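Local coordinates for CBS domain-containing protein (Thermoplasma acidophilum DSM 1728, PDB 1PVM) that is of unknown function but pairs two CBS domains with a zinc-ribbon-like domain that binds iron, or mercury in this crystal, at residues B[17-22]-B[42-47]; B[87-92]-B[110-115]. All blocks are in the same frame, centred on the assembly; numbering follows the deposited sequence.

Contact 1 and contact 2 are the same piece of architecture in the two CBS domains: each pairs the edge strand of a three-stranded sheet in parallel with the middle strand, the two being joined in sequence through a helix. Their centres lie 15 Å apart and the two do not touch, but F19 and V44 of contact 1 pack on strand 118-123, the third strand of the sheet that holds contact 2. Contact 1 is the more central, its touching residues at most partly exposed; contact 2 has K87 and D114 exposed. At the rims, 17-22/42-47 adds a water bridge and a threonine-lysine contact, whereas 87-92/110-115 adds a lysine hydrogen-bonded to one backbone oxygen beyond the strand, and weakly to the next.

Contact 1: residues B[17-22]-B[42-47]; sequences SNFKTV and GLVVKD
V22 is gripped by both of its backbone polar atoms: its N donates to V44 O at 2.8 Å, and its O accepts from K46 N. One step earlier V44 N reaches K20 O. T21 CA and V45 CA add C-H···O contacts to V44 O and V22 O.

The dense side is the one carrying V22, where its CG1 meets L43 CD1 at 4.0 Å with the two side chains roughly perpendicular, and its CG2 faces V45 CG2. I34 and M35 of helix 28-38 close over V22 and L43 respectively. This is the parallel pairing of a beta-alpha-beta unit, strand 21-23, helix 28-38 and strand 42-46, in the first CBS domain; strand 42-46 is the middle strand of its sheet. Across the sheet V44 holds CG1 anti to the backbone N (chi1 172°), and the other methyl, CG2, comes obliquely against F19 CD1 at 3.6 Å; I121 of strand 118-123 touches both side chains.

The solvent side is carried by the partly exposed K20, T21 and K46, and is locally tight where T21, its CG2 anti to the backbone N, lays this methyl against the aliphatic run of K46, with CG2 to K46 CG at 3.4 Å, while K46 NZ travels on to a salt bridge with D52. The loose part lies towards the start of the pairing: there a water takes the place of a direct bond, accepting from K20 N and donating to G42 O, 2.7 Å from each.

Contact 2: residues B[87-92]-B[110-115]; sequences KVKSDY and AVVDDP. Unlike the reference sequence in segment 110-115: P115 (reference Ser).
A110 opens the pairing with its carbonyl oxygen, which accepts from V88 N at 3.1 Å while K87 CA brings a C-H to the same atom. The methyl of A110 and CB of K87 lie on one face of the sheet. V111 points to the other, where its CG2 meets V88 CG2 and its CG1, anti to the backbone N (chi1 178°), comes up against S90 CA at 3.5 Å; V119 and V122 of strand 118-123 pack on the same valine, and V97 and Y100 of helix 94-104 on V88.

V112 returns to the A110 side and sits between two lysines. Its N donates to V88 O at 2.9 Å, and its O takes S90 N. CG1 rests on K87 CD, 3.6 Å away, and CG2 on K89 CD. So far this is the parallel pair of a beta-alpha-beta unit, strand 87-89, helix 94-104 and strand 108-112, in the second CBS domain; K89 then begins a type I turn that ends at Y92.

At D113 the second segment leaves the strand. K89 bends at chi2 (-66°), which turns its chain past V112 CG2 and brings NZ to D113 O, 2.9 Å away and above the carbonyl plane, with a weak second bond to D114 O. The carboxylate of D113 itself forms a salt bridge with R117. A methionine in place of K89 would probably leave D113 O without its ammonium donor and the 113-114 backbone less firmly tied to the strand end. K89 NZ lies 5.7 Å from D113 OD1 and 5.9 Å from D114 OD1, too far for a salt bridge, but these carboxylates and the two carbonyl oxygens may favour its charged form.

Contact 1: residues B[17-22]-B[42-47]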
ATOM      1  N   SER B  17       6.552   4.427 -18.853  1.00 16.59           N
ATOM      2  CA  SER B  17       6.734   5.743 -19.456  1.00 18.61           C
ATOM      3  C   SER B  17       5.442   6.547 -19.483  1.00 18.83           C
ATOM      4  O   SER B  17       5.449   7.742 -19.781  1.00 19.30           O
ATOM      5  CB  SER B  17       7.260   5.593 -20.886  1.00 20.68           C
ATOM      6  OG  SER B  17       8.523   4.954 -20.896  1.00 27.08           O
ATOM      7  N   ASN B  18       4.336   5.888 -19.167  1.00 20.10           N
ATOM      8  CA  ASN B  18       3.034   6.535 -19.172  1.00 21.43           C
ATOM      9  C   ASN B  18       2.623   6.956 -17.761  1.00 20.37           C
ATOM     10  O   ASN B  18       1.447   6.911 -17.409  1.00 21.79           O
ATOM     11  CB  ASN B  18       1.988   5.580 -19.751  1.00 24.97           C
ATOM     12  CG  ASN B  18       0.700   6.283 -20.130  1.00 31.29           C
ATOM     13  OD1 ASN B  18      -0.336   5.643 -20.322  1.00 35.46           O
ATOM     14  ND2 ASN B  18       0.760   7.608 -20.254  1.00 33.67           N
ATOM     15  N   PHE B  19       3.595   7.364 -16.956  1.00 18.33           N
ATOM     16  CA  PHE B  19       3.330   7.789 -15.586  1.00 16.34           C
ATOM     17  C   PHE B  19       2.512   9.080 -15.533  1.00 17.34           C
ATOM     18  O   PHE B  19       2.488   9.859 -16.490  1.00 16.75           O
ATOM     19  CB  PHE B  19       4.652   7.995 -14.849  1.00 14.93           C
ATOM     20  CG  PHE B  19       5.487   9.105 -15.412  1.00 13.82           C
ATOM     21  CD1 PHE B  19       5.381  10.399 -14.909  1.00 14.16           C
ATOM     22  CD2 PHE B  19       6.361   8.866 -16.464  1.00 13.47           C
ATOM     23  CE1 PHE B  19       6.135  11.435 -15.447  1.00 14.56           C
ATOM     24  CE2 PHE B  19       7.118   9.893 -17.008  1.00 12.13           C
ATOM     25  CZ  PHE B  19       7.007  11.181 -16.499  1.00 14.56           C
ATOM     26  N   LYS B  20       1.848   9.307 -14.406  1.00 16.41           N
ATOM     27  CA  LYS B  20       1.045  10.507 -14.233  1.00 17.34           C
ATOM     28  C   LYS B  20       1.698  11.456 -13.243  1.00 15.35           C
ATOM     29  O   LYS B  20       2.375  11.026 -12.309  1.00 14.38           O
ATOM     30  CB  LYS B  20      -0.367  10.140 -13.775  1.00 19.62           C
ATOM     31  CG  LYS B  20      -1.177   9.442 -14.860  1.00 24.89           C
ATOM     32  CD  LYS B  20      -2.615   9.221 -14.441  1.00 28.70           C
ATOM     33  CE  LYS B  20      -3.449   8.720 -15.609  1.00 30.56           C
ATOM     34  NZ  LYS B  20      -2.871   7.487 -16.216  1.00 33.89           N
ATOM     35  N   THR B  21       1.500  12.750 -13.472  1.00 14.14           N
ATOM     36  CA  THR B  21       2.071  13.784 -12.624  1.00 13.62           C
ATOM     37  C   THR B  21       0.949  14.634 -12.049  1.00 13.88           C
ATOM     38  O   THR B  21      -0.045  14.907 -12.727  1.00 14.63           O
ATOM     39  CB  THR B  21       3.021  14.706 -13.425  1.00 14.95           C
ATOM     40  OG1 THR B  21       4.019  13.917 -14.083  1.00 16.26           O
ATOM     41  CG2 THR B  21       3.712  15.690 -12.500  1.00 16.62           C
ATOM     42  N   VAL B  22       1.113  15.040 -10.795  1.00 11.40           N
ATOM     43  CA  VAL B  22       0.129  15.869 -10.113  1.00 11.27           C
ATOM     44  C   VAL B  22       0.830  17.033  -9.422  1.00 10.93           C
ATOM     45  O   VAL B  22       1.998  16.934  -9.046  1.00 10.09           O
ATOM     46  CB  VAL B  22      -0.658  15.062  -9.050  1.00 11.76           C
ATOM     47  CG1 VAL B  22      -1.600  14.085  -9.726  1.00 13.71           C
ATOM     48  CG2 VAL B  22       0.310  14.317  -8.147  1.00 11.14           C
ATOM     49  N   GLY B  42       1.467   5.177  -7.668  1.00  8.13           N
ATOM     50  CA  GLY B  42       2.669   5.978  -7.600  1.00  7.81           C
ATOM     51  C   GLY B  42       2.496   7.137  -8.554  1.00  7.73           C
ATOM     52  O   GLY B  42       2.306   6.928  -9.748  1.00  9.36           O
ATOM     53  N   LEU B  43       2.542   8.360  -8.035  1.00  7.15           N
ATOM     54  CA  LEU B  43       2.388   9.546  -8.876  1.00  7.46           C
ATOM     55  C   LEU B  43       3.589  10.461  -8.707  1.00  7.74           C
ATOM     56  O   LEU B  43       4.122  10.607  -7.602  1.00  7.76           O
ATOM     57  CB  LEU B  43       1.128  10.334  -8.491  1.00  7.95           C
ATOM     58  CG  LEU B  43      -0.230   9.615  -8.422  1.00  8.84           C
ATOM     59  CD1 LEU B  43      -1.290  10.580  -7.896  1.00  9.09           C
ATOM     60  CD2 LEU B  43      -0.620   9.089  -9.792  1.00 10.70           C
ATOM     61  N   VAL B  44       4.025  11.066  -9.805  1.00  6.91           N
ATOM     62  CA  VAL B  44       5.136  12.006  -9.744  1.00  7.26           C
ATOM     63  C   VAL B  44       4.506  13.339  -9.352  1.00  7.24           C
ATOM     64  O   VAL B  44       3.424  13.689  -9.835  1.00  7.64           O
ATOM     65  CB  VAL B  44       5.843  12.139 -11.115  1.00  7.79           C
ATOM     66  CG1 VAL B  44       6.880  13.264 -11.072  1.00  8.39           C
ATOM     67  CG2 VAL B  44       6.505  10.819 -11.480  1.00  8.75           C
ATOM     68  N   VAL B  45       5.166  14.069  -8.461  1.00  7.09           N
ATOM     69  CA  VAL B  45       4.643  15.355  -8.014  1.00  7.14           C
ATOM     70  C   VAL B  45       5.526  16.512  -8.479  1.00  8.09           C
ATOM     71  O   VAL B  45       6.748  16.465  -8.335  1.00  8.67           O
ATOM     72  CB  VAL B  45       4.535  15.415  -6.480  1.00  6.53           C
ATOM     73  CG1 VAL B  45       3.788  16.674  -6.074  1.00  7.53           C
ATOM     74  CG2 VAL B  45       3.839  14.171  -5.949  1.00  5.62           C
ATOM     75  N   LYS B  46       4.896  17.544  -9.036  1.00  8.84           N
ATOM     76  CA  LYS B  46       5.611  18.723  -9.513  1.00 10.67           C
ATOM     77  C   LYS B  46       5.166  19.960  -8.751  1.00 10.69           C
ATOM     78  O   LYS B  46       4.023  20.025  -8.291  1.00 10.10           O
ATOM     79  CB  LYS B  46       5.327  18.961 -10.997  1.00 13.19           C
ATOM     80  CG  LYS B  46       6.045  18.035 -11.957  1.00 17.67           C
ATOM     81  CD  LYS B  46       5.737  18.440 -13.394  1.00 21.56           C
ATOM     82  CE  LYS B  46       6.516  17.611 -14.399  1.00 21.55           C
ATOM     83  NZ  LYS B  46       7.979  17.833 -14.285  1.00 20.43           N
ATOM     84  N   ASP B  47       6.062  20.937  -8.606  1.00 10.18           N
ATOM     85  CA  ASP B  47       5.681  22.177  -7.939  1.00 10.67           C
ATOM     86  C   ASP B  47       5.011  23.063  -8.987  1.00 11.19           C
ATOM     87  O   ASP B  47       4.637  22.581 -10.057  1.00 10.20           O
ATOM     88  CB  ASP B  47       6.883  22.891  -7.296  1.00 10.94           C
ATOM     89  CG  ASP B  47       7.984  23.250  -8.289  1.00 12.86           C
ATOM     90  OD1 ASP B  47       7.718  23.300  -9.508  1.00 12.15           O
ATOM     91  OD2 ASP B  47       9.125  23.502  -7.830  1.00 13.34           O
TER
HETATM   92  O   HOH W   1       2.328   7.506 -12.435  1.00 21.99           O

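Contact 2: residues B[87-92]-B[110-115]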
ATOM      1  N   LYS B  87      14.853   8.379  -7.053  1.00  8.33           N
ATOM      2  CA  LYS B  87      15.112   8.131  -8.463  1.00  8.57           C
ATOM      3  C   LYS B  87      16.402   7.388  -8.774  1.00  9.49           C
ATOM      4  O   LYS B  87      17.332   7.357  -7.965  1.00  9.56           O
ATOM      5  CB  LYS B  87      15.112   9.467  -9.208  1.00 10.59           C
ATOM      6  CG  LYS B  87      16.264  10.389  -8.820  1.00 13.73           C
ATOM      7  CD  LYS B  87      16.082  11.784  -9.412  1.00 16.05           C
ATOM      8  CE  LYS B  87      17.369  12.592  -9.338  1.00 19.68           C
ATOM      9  NZ  LYS B  87      17.912  12.644  -7.964  1.00 22.14           N
ATOM     10  N   VAL B  88      16.430   6.781  -9.958  1.00  8.24           N
ATOM     11  CA  VAL B  88      17.598   6.059 -10.457  1.00  8.41           C
ATOM     12  C   VAL B  88      17.778   6.489 -11.914  1.00 10.02           C
ATOM     13  O   VAL B  88      16.832   6.968 -12.542  1.00  9.15           O
ATOM     14  CB  VAL B  88      17.408   4.517 -10.418  1.00  8.46           C
ATOM     15  CG1 VAL B  88      17.255   4.042  -8.983  1.00  9.23           C
ATOM     16  CG2 VAL B  88      16.205   4.107 -11.262  1.00  7.56           C
ATOM     17  N   LYS B  89      18.988   6.342 -12.442  1.00 10.27           N
ATOM     18  CA  LYS B  89      19.256   6.704 -13.829  1.00 12.01           C
ATOM     19  C   LYS B  89      18.697   5.650 -14.773  1.00 11.44           C
ATOM     20  O   LYS B  89      18.645   4.463 -14.439  1.00 11.43           O
ATOM     21  CB  LYS B  89      20.758   6.870 -14.058  1.00 13.45           C
ATOM     22  CG  LYS B  89      21.310   8.172 -13.511  1.00 19.46           C
ATOM     23  CD  LYS B  89      20.731   9.365 -14.273  1.00 23.42           C
ATOM     24  CE  LYS B  89      21.231  10.696 -13.718  1.00 24.95           C
ATOM     25  NZ  LYS B  89      20.754  11.860 -14.526  1.00 23.97           N
ATOM     26  N   SER B  90      18.288   6.091 -15.962  1.00 12.00           N
ATOM     27  CA  SER B  90      17.702   5.204 -16.961  1.00 12.43           C
ATOM     28  C   SER B  90      18.619   4.084 -17.440  1.00 11.57           C
ATOM     29  O   SER B  90      18.144   3.097 -17.999  1.00 11.69           O
ATOM     30  CB  SER B  90      17.224   6.015 -18.168  1.00 12.00           C
ATOM     31  OG  SER B  90      18.308   6.677 -18.797  1.00 14.21           O
ATOM     32  N   ASP B  91      19.924   4.224 -17.228  1.00 12.52           N
ATOM     33  CA  ASP B  91      20.853   3.187 -17.668  1.00 13.21           C
ATOM     34  C   ASP B  91      21.162   2.140 -16.596  1.00 13.56           C
ATOM     35  O   ASP B  91      21.939   1.217 -16.825  1.00 14.36           O
ATOM     36  CB  ASP B  91      22.147   3.822 -18.200  1.00 14.99           C
ATOM     37  CG  ASP B  91      22.940   4.542 -17.127  1.00 19.70           C
ATOM     38  OD1 ASP B  91      22.387   4.830 -16.041  1.00 20.29           O
ATOM     39  OD2 ASP B  91      24.130   4.834 -17.379  1.00 21.15           O
ATOM     40  N   TYR B  92      20.539   2.275 -15.431  1.00 12.27           N
ATOM     41  CA  TYR B  92      20.731   1.318 -14.338  1.00 11.86           C
ATOM     42  C   TYR B  92      20.272  -0.087 -14.719  1.00 11.19           C
ATOM     43  O   TYR B  92      19.270  -0.258 -15.412  1.00 10.42           O
ATOM     44  CB  TYR B  92      19.920   1.743 -13.109  1.00 12.33           C
ATOM     45  CG  TYR B  92      20.649   2.591 -12.095  1.00 12.31           C
ATOM     46  CD1 TYR B  92      21.509   3.612 -12.489  1.00 14.51           C
ATOM     47  CD2 TYR B  92      20.437   2.400 -10.731  1.00 13.85           C
ATOM     48  CE1 TYR B  92      22.143   4.426 -11.545  1.00 15.61           C
ATOM     49  CE2 TYR B  92      21.059   3.205  -9.783  1.00 13.85           C
ATOM     50  CZ  TYR B  92      21.908   4.215 -10.194  1.00 15.64           C
ATOM     51  OH  TYR B  92      22.515   5.018  -9.255  1.00 18.32           O
ATOM     52  N   ALA B 110      11.242   6.917  -9.301  1.00  7.92           N
ATOM     53  CA  ALA B 110      11.226   7.515 -10.624  1.00  7.75           C
ATOM     54  C   ALA B 110      12.504   7.131 -11.351  1.00  8.25           C
ATOM     55  O   ALA B 110      13.476   6.699 -10.734  1.00  8.32           O
ATOM     56  CB  ALA B 110      11.125   9.034 -10.513  1.00  8.80           C
ATOM     57  N   VAL B 111      12.480   7.271 -12.670  1.00  8.05           N
ATOM     58  CA  VAL B 111      13.643   6.986 -13.496  1.00  7.51           C
ATOM     59  C   VAL B 111      13.930   8.294 -14.219  1.00  8.01           C
ATOM     60  O   VAL B 111      13.019   8.900 -14.788  1.00  7.94           O
ATOM     61  CB  VAL B 111      13.346   5.888 -14.538  1.00  7.71           C
ATOM     62  CG1 VAL B 111      14.576   5.653 -15.412  1.00  8.03           C
ATOM     63  CG2 VAL B 111      12.924   4.599 -13.834  1.00  6.91           C
ATOM     64  N   VAL B 112      15.179   8.752 -14.167  1.00  8.20           N
ATOM     65  CA  VAL B 112      15.546   9.998 -14.833  1.00  9.44           C
ATOM     66  C   VAL B 112      16.598   9.732 -15.899  1.00 10.26           C
ATOM     67  O   VAL B 112      17.394   8.796 -15.775  1.00 10.24           O
ATOM     68  CB  VAL B 112      16.103  11.058 -13.827  1.00 10.25           C
ATOM     69  CG1 VAL B 112      15.002  11.496 -12.870  1.00  9.50           C
ATOM     70  CG2 VAL B 112      17.292  10.488 -13.044  1.00 10.46           C
ATOM     71  N   ASP B 113      16.587  10.536 -16.958  1.00 10.56           N
ATOM     72  CA  ASP B 113      17.582  10.369 -18.008  1.00 12.77           C
ATOM     73  C   ASP B 113      18.810  11.210 -17.669  1.00 15.22           C
ATOM     74  O   ASP B 113      18.840  11.908 -16.650  1.00 15.22           O
ATOM     75  CB  ASP B 113      17.030  10.771 -19.384  1.00 11.74           C
ATOM     76  CG  ASP B 113      16.549  12.213 -19.437  1.00 13.55           C
ATOM     77  OD1 ASP B 113      16.874  12.999 -18.520  1.00 13.99           O
ATOM     78  OD2 ASP B 113      15.852  12.565 -20.416  1.00 13.33           O
ATOM     79  N   ASP B 114      19.822  11.132 -18.525  1.00 18.17           N
ATOM     80  CA  ASP B 114      21.065  11.869 -18.334  1.00 19.78           C
ATOM     81  C   ASP B 114      20.815  13.345 -17.999  1.00 19.03           C
ATOM     82  O   ASP B 114      21.345  13.858 -17.012  1.00 20.80           O
ATOM     83  CB  ASP B 114      21.929  11.721 -19.591  1.00 24.85           C
ATOM     84  CG  ASP B 114      23.321  12.274 -19.411  1.00 30.57           C
ATOM     85  OD1 ASP B 114      23.487  13.511 -19.451  1.00 35.90           O
ATOM     86  OD2 ASP B 114      24.252  11.466 -19.225  1.00 34.80           O
ATOM     87  N   PRO B 115      20.001  14.048 -18.807  1.00 19.23           N
ATOM     88  CA  PRO B 115      19.694  15.465 -18.572  1.00 18.93           C
ATOM     89  C   PRO B 115      18.976  15.729 -17.245  1.00 19.47           C
ATOM     90  O   PRO B 115      18.873  16.872 -16.807  1.00 21.17           O
ATOM     91  CB  PRO B 115      18.818  15.833 -19.767  1.00 20.20           C
ATOM     92  CG  PRO B 115      19.293  14.907 -20.832  1.00 20.40           C
ATOM     93  CD  PRO B 115      19.433  13.608 -20.093  1.00 20.16           C
TER